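Local coordinates for putative cell adhesion protein (Bacteroides eggerthii, PDB 4GPV), which probably serves as a subunit of a distinct type of pilus in a human gut bacterium and is thought to take part in cell adhesion, at residues T107-V112 / R193-A198; I160-K165 / Y299-T304. One frame throughout, in Å; residues are numbered along the deposited sequence.

Contact 1 (T107-V112 / R193-A198); sequences TDLLAV and RFFGSA
The R193 guanidinium carries the CA of A111 over one face, while at the edge of the F194 ring, in its plane, stands V112 O, 3.6 Å from CD2. F194 also meets F100 edge-to-face, and F195 meets Y87 in the same way. The contact is a helix-to-loop junction: the C-terminal end of helix 106-111 meets the loop following strand 176-193, next to where that strand pairs antiparallel with strand 113-115. L110 drives CD2 against F195 CB at 3.6 Å, the two side chains crossing at about a right angle, and CG of L109 meets F195 CE2 at 4.0 Å. R193 folds back over its own loop, bent at chi2 (-70°) and chi3 (-86°), and its NE donates to F195 O at 3.1 Å from above the carbonyl plane; NH2 forms a salt bridge with E200. A leucine in place of R193 would probably leave E200 without its charged mate and F195 O without this donor, the loop around F195 and G196 being less firmly held. A water accepts from F195 N at 2.9 Å and sits 2.7 Å from V112 O, with L110 O a weaker partner, the acceptors around it outnumbering its protons.

Contact 2 (I160-K165 / Y299-T304); sequences IQLIVK and YTVTVT
L162 pushes CD1 across the strand boundary into the hollow between two valines, 3.6 Å from V303 CG2 and 4.3 Å from V301 CG1. On that same buried face I160 and V301 lie side by side, their CG2 methyls in contact, and L263 of strand 262-271 packs on I160, L162 and V301. On the opposite face the fit runs through methyls and hydroxyls. With CG1 beside the backbone N (chi1 -63°), I163 reaches back toward T300, its CD1 3.7 Å from T300 CG2. T302 CG2 is a bump that fits into the notch between I163 CG2 and K165 CE, the latter 3.6 Å from it. Beneath lies a parallel pair of strands in register, within the C-terminal, FimA-like part of the chain, of the transthyretin clan. Five backbone hydrogen bonds alternate between the strands, the straightest running from K165 N to V303 O at 2.8 Å (178°). The extended lysine chain lays CB against T304 OG1, and its NZ continues to S243. At the other end a water lies 2.8 Å from Q161 OE1 and also within bonding distance of Y299 O, more acceptors being near it than it has protons to give.

How the contacts relate
Both contacts are partly buried and lie on opposite sides of the chain's centre, about 32 Å apart between their centres, yet they illustrate different ways of joining distant sequence. Contact 2 is internal to a sheet: its regular backbone ladder sets the side-chain spacing, with a buried apolar face closed at one end by Y299, and a mixed face where threonines, Q161 and K165 are partly exposed around I163. In contact 1 a helix end meets a loop without any repeating ladder, and aromatic rings, a folded arginine and a water between backbone atoms do the joining. Strand 133-138, whose S134 bonds to F194 O, pairs with strand 146-169, the long strand that also carries 160-165.

Contact 1 (T107-V112 / R193-A198)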
loop_
_atom_site.group_PDB
_atom_site.type_symbol
_atom_site.label_atom_id
_atom_site.label_comp_id
_atom_site.label_asym_id
_atom_site.label_seq_id
_atom_site.Cartn_x
_atom_site.Cartn_y
_atom_site.Cartn_z
ATOM N N THR A 107 2.054 -3.611 24.119
ATOM C CA THR A 107 1.104 -2.513 23.885
ATOM C C THR A 107 1.782 -1.456 23.002
ATOM O O THR A 107 1.173 -1.026 22.029
ATOM C CB THR A 107 0.605 -1.944 25.225
ATOM O OG1 THR A 107 -0.038 -2.993 25.950
ATOM C CG2 THR A 107 -0.393 -0.782 25.048
ATOM N N ASP A 108 3.062 -1.118 23.266
ATOM C CA ASP A 108 3.794 -0.148 22.433
ATOM C C ASP A 108 3.941 -0.605 21.009
ATOM O O ASP A 108 3.747 0.195 20.091
ATOM C CB ASP A 108 5.206 0.125 22.964
ATOM C CG ASP A 108 5.267 0.831 24.299
ATOM O OD1 ASP A 108 4.273 1.518 24.655
ATOM O OD2 ASP A 108 6.334 0.746 24.966
ATOM N N LEU A 109 4.359 -1.871 20.813
ATOM C CA LEU A 109 4.587 -2.368 19.467
ATOM C C LEU A 109 3.289 -2.354 18.653
ATOM O O LEU A 109 3.309 -1.975 17.486
ATOM C CB LEU A 109 5.170 -3.786 19.499
ATOM C CG LEU A 109 5.373 -4.429 18.122
ATOM C CD1 LEU A 109 6.417 -3.719 17.329
ATOM C CD2 LEU A 109 5.752 -5.854 18.249
ATOM N N LEU A 110 2.169 -2.762 19.275
ATOM C CA LEU A 110 0.876 -2.859 18.609
ATOM C C LEU A 110 0.366 -1.506 18.096
ATOM O O LEU A 110 -0.443 -1.470 17.159
ATOM C CB LEU A 110 -0.163 -3.497 19.541
ATOM C CG LEU A 110 0.090 -4.967 19.897
ATOM C CD1 LEU A 110 -0.941 -5.480 20.905
ATOM C CD2 LEU A 110 0.125 -5.851 18.667
ATOM N N ALA A 111 0.861 -0.408 18.679
ATOM C CA ALA A 111 0.486 0.945 18.285
ATOM C C ALA A 111 1.444 1.586 17.278
ATOM O O ALA A 111 1.119 2.652 16.765
ATOM C CB ALA A 111 0.388 1.826 19.522
ATOM N N VAL A 112 2.612 0.974 16.971
ATOM C CA VAL A 112 3.554 1.616 16.036
ATOM C C VAL A 112 2.956 1.750 14.629
ATOM O O VAL A 112 2.472 0.775 14.080
ATOM C CB VAL A 112 4.917 0.878 15.950
ATOM C CG1 VAL A 112 5.818 1.506 14.880
ATOM C CG2 VAL A 112 5.611 0.903 17.299
ATOM N N ARG A 193 -0.161 0.575 9.547
ATOM C CA ARG A 193 -0.174 -0.137 10.804
ATOM C C ARG A 193 0.442 -1.488 10.620
ATOM O O ARG A 193 0.016 -2.259 9.736
ATOM C CB ARG A 193 -1.619 -0.293 11.307
ATOM C CG ARG A 193 -2.110 0.815 12.188
ATOM C CD ARG A 193 -1.430 0.796 13.546
ATOM N NE ARG A 193 -2.055 -0.085 14.530
ATOM C CZ ARG A 193 -2.933 0.312 15.440
ATOM N NH1 ARG A 193 -3.347 1.571 15.469
ATOM N NH2 ARG A 193 -3.419 -0.549 16.318
ATOM N N PHE A 194 1.468 -1.802 11.424
ATOM C CA PHE A 194 2.073 -3.117 11.285
ATOM C C PHE A 194 1.240 -4.190 11.942
ATOM O O PHE A 194 1.242 -5.327 11.473
ATOM C CB PHE A 194 3.499 -3.115 11.892
ATOM C CG PHE A 194 4.412 -2.140 11.193
ATOM C CD1 PHE A 194 5.133 -2.522 10.061
ATOM C CD2 PHE A 194 4.554 -0.830 11.661
ATOM C CE1 PHE A 194 5.986 -1.615 9.418
ATOM C CE2 PHE A 194 5.386 0.084 10.996
ATOM C CZ PHE A 194 6.083 -0.309 9.879
ATOM N N PHE A 195 0.605 -3.866 13.090
ATOM C CA PHE A 195 -0.201 -4.818 13.848
ATOM C C PHE A 195 -1.521 -4.161 14.183
ATOM O O PHE A 195 -1.820 -3.085 13.680
ATOM C CB PHE A 195 0.561 -5.280 15.103
ATOM C CG PHE A 195 1.885 -5.883 14.744
ATOM C CD1 PHE A 195 1.957 -7.144 14.159
ATOM C CD2 PHE A 195 3.064 -5.164 14.917
ATOM C CE1 PHE A 195 3.173 -7.663 13.734
ATOM C CE2 PHE A 195 4.281 -5.688 14.490
ATOM C CZ PHE A 195 4.332 -6.961 13.951
ATOM N N GLY A 196 -2.333 -4.832 14.961
ATOM C CA GLY A 196 -3.636 -4.281 15.291
ATOM C C GLY A 196 -4.717 -4.955 14.490
ATOM O O GLY A 196 -4.463 -5.875 13.704
ATOM N N SER A 197 -5.931 -4.498 14.705
ATOM C CA SER A 197 -7.095 -5.103 14.090
ATOM C C SER A 197 -7.190 -4.750 12.620
ATOM O O SER A 197 -6.635 -3.750 12.161
ATOM C CB SER A 197 -8.355 -4.636 14.796
ATOM O OG SER A 197 -8.578 -3.266 14.502
ATOM N N ALA A 198 -7.946 -5.572 11.888
ATOM C CA ALA A 198 -8.197 -5.314 10.483
ATOM C C ALA A 198 -8.861 -3.922 10.331
ATOM O O ALA A 198 -8.502 -3.178 9.412
ATOM C CB ALA A 198 -9.097 -6.416 9.930
HETATM O O HOH W 1 1.277 -1.582 14.766
#

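Contact 2 (I160-K165 / Y299-T304)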
loop_
_atom_site.group_PDB
_atom_site.type_symbol
_atom_site.label_atom_id
_atom_site.label_comp_id
_atom_site.label_asym_id
_atom_site.label_seq_id
_atom_site.Cartn_x
_atom_site.Cartn_y
_atom_site.Cartn_z
ATOM N N ILE A 160 -1.826 -1.106 -6.341
ATOM C CA ILE A 160 -2.859 -0.734 -7.331
ATOM C C ILE A 160 -2.186 -0.670 -8.695
ATOM O O ILE A 160 -1.259 0.110 -8.848
ATOM C CB ILE A 160 -3.539 0.616 -6.959
ATOM C CG1 ILE A 160 -4.243 0.521 -5.581
ATOM C CG2 ILE A 160 -4.558 1.043 -8.070
ATOM C CD1 ILE A 160 -4.648 1.895 -5.016
ATOM N N GLN A 161 -2.674 -1.443 -9.688
ATOM C CA GLN A 161 -2.123 -1.429 -11.047
ATOM C C GLN A 161 -3.138 -0.811 -11.983
ATOM O O GLN A 161 -4.329 -1.078 -11.832
ATOM C CB GLN A 161 -1.820 -2.863 -11.537
ATOM C CG GLN A 161 -0.545 -3.430 -10.935
ATOM C CD GLN A 161 -0.373 -4.887 -11.283
ATOM O OE1 GLN A 161 -1.033 -5.769 -10.728
ATOM N NE2 GLN A 161 0.508 -5.157 -12.220
ATOM N N LEU A 162 -2.669 -0.063 -13.000
ATOM C CA LEU A 162 -3.555 0.557 -13.973
ATOM C C LEU A 162 -3.293 0.024 -15.371
ATOM O O LEU A 162 -2.145 0.021 -15.832
ATOM C CB LEU A 162 -3.375 2.097 -13.939
ATOM C CG LEU A 162 -4.103 2.893 -15.006
ATOM C CD1 LEU A 162 -5.629 2.738 -14.866
ATOM C CD2 LEU A 162 -3.688 4.368 -14.977
ATOM N N ILE A 163 -4.373 -0.430 -16.037
ATOM C CA ILE A 163 -4.399 -0.851 -17.450
ATOM C C ILE A 163 -5.288 0.153 -18.197
ATOM O O ILE A 163 -6.469 0.274 -17.854
ATOM C CB ILE A 163 -4.898 -2.319 -17.612
ATOM C CG1 ILE A 163 -3.942 -3.314 -16.930
ATOM C CG2 ILE A 163 -5.107 -2.697 -19.087
ATOM C CD1 ILE A 163 -4.520 -4.695 -16.789
ATOM N N VAL A 164 -4.750 0.843 -19.222
ATOM C CA VAL A 164 -5.505 1.813 -19.983
ATOM C C VAL A 164 -5.770 1.260 -21.378
ATOM O O VAL A 164 -4.839 0.801 -22.035
ATOM C CB VAL A 164 -4.767 3.167 -20.048
ATOM C CG1 VAL A 164 -5.554 4.186 -20.888
ATOM C CG2 VAL A 164 -4.507 3.703 -18.640
ATOM N N LYS A 165 -7.036 1.222 -21.776
ATOM C CA LYS A 165 -7.447 0.848 -23.143
ATOM C C LYS A 165 -8.027 2.101 -23.737
ATOM O O LYS A 165 -9.134 2.500 -23.367
ATOM C CB LYS A 165 -8.431 -0.331 -23.138
ATOM C CG LYS A 165 -7.756 -1.591 -22.637
ATOM C CD LYS A 165 -8.706 -2.734 -22.445
ATOM C CE LYS A 165 -7.969 -3.893 -21.836
ATOM N NZ LYS A 165 -8.743 -5.160 -21.932
ATOM N N TYR A 299 -4.892 -4.683 -6.496
ATOM C CA TYR A 299 -6.037 -4.256 -7.305
ATOM C C TYR A 299 -5.603 -3.993 -8.715
ATOM O O TYR A 299 -4.618 -3.286 -8.942
ATOM C CB TYR A 299 -6.671 -2.955 -6.726
ATOM C CG TYR A 299 -7.138 -3.145 -5.298
ATOM C CD1 TYR A 299 -6.259 -2.983 -4.231
ATOM C CD2 TYR A 299 -8.427 -3.594 -5.018
ATOM C CE1 TYR A 299 -6.661 -3.218 -2.919
ATOM C CE2 TYR A 299 -8.844 -3.823 -3.701
ATOM C CZ TYR A 299 -7.948 -3.640 -2.657
ATOM O OH TYR A 299 -8.280 -3.920 -1.356
ATOM N N THR A 300 -6.367 -4.503 -9.647
ATOM C CA THR A 300 -6.118 -4.256 -11.067
ATOM C C THR A 300 -7.278 -3.399 -11.578
ATOM O O THR A 300 -8.454 -3.787 -11.467
ATOM C CB THR A 300 -5.934 -5.543 -11.853
ATOM O OG1 THR A 300 -4.784 -6.244 -11.363
ATOM C CG2 THR A 300 -5.777 -5.270 -13.352
ATOM N N VAL A 301 -6.948 -2.194 -12.059
ATOM C CA VAL A 301 -7.955 -1.276 -12.560
ATOM C C VAL A 301 -7.793 -1.177 -14.055
ATOM O O VAL A 301 -6.727 -0.741 -14.483
ATOM C CB VAL A 301 -7.815 0.120 -11.919
ATOM C CG1 VAL A 301 -8.847 1.106 -12.491
ATOM C CG2 VAL A 301 -7.884 0.056 -10.388
ATOM N N THR A 302 -8.822 -1.588 -14.835
ATOM C CA THR A 302 -8.801 -1.433 -16.307
ATOM C C THR A 302 -9.742 -0.304 -16.657
ATOM O O THR A 302 -10.917 -0.345 -16.308
ATOM C CB THR A 302 -9.166 -2.738 -17.020
ATOM O OG1 THR A 302 -8.435 -3.812 -16.440
ATOM C CG2 THR A 302 -8.928 -2.674 -18.538
ATOM N N VAL A 303 -9.221 0.724 -17.333
ATOM C CA VAL A 303 -9.995 1.903 -17.723
ATOM C C VAL A 303 -10.060 1.898 -19.246
ATOM O O VAL A 303 -9.001 1.911 -19.886
ATOM C CB VAL A 303 -9.302 3.187 -17.187
ATOM C CG1 VAL A 303 -10.087 4.447 -17.591
ATOM C CG2 VAL A 303 -9.122 3.125 -15.667
ATOM N N THR A 304 -11.277 1.805 -19.816
ATOM C CA THR A 304 -11.491 1.847 -21.259
ATOM C C THR A 304 -12.088 3.206 -21.525
ATOM O O THR A 304 -13.173 3.507 -21.016
ATOM C CB THR A 304 -12.364 0.675 -21.751
ATOM O OG1 THR A 304 -11.721 -0.541 -21.378
ATOM C CG2 THR A 304 -12.578 0.683 -23.274
HETATM O O HOH W 2 -2.050 -4.619 -8.391
#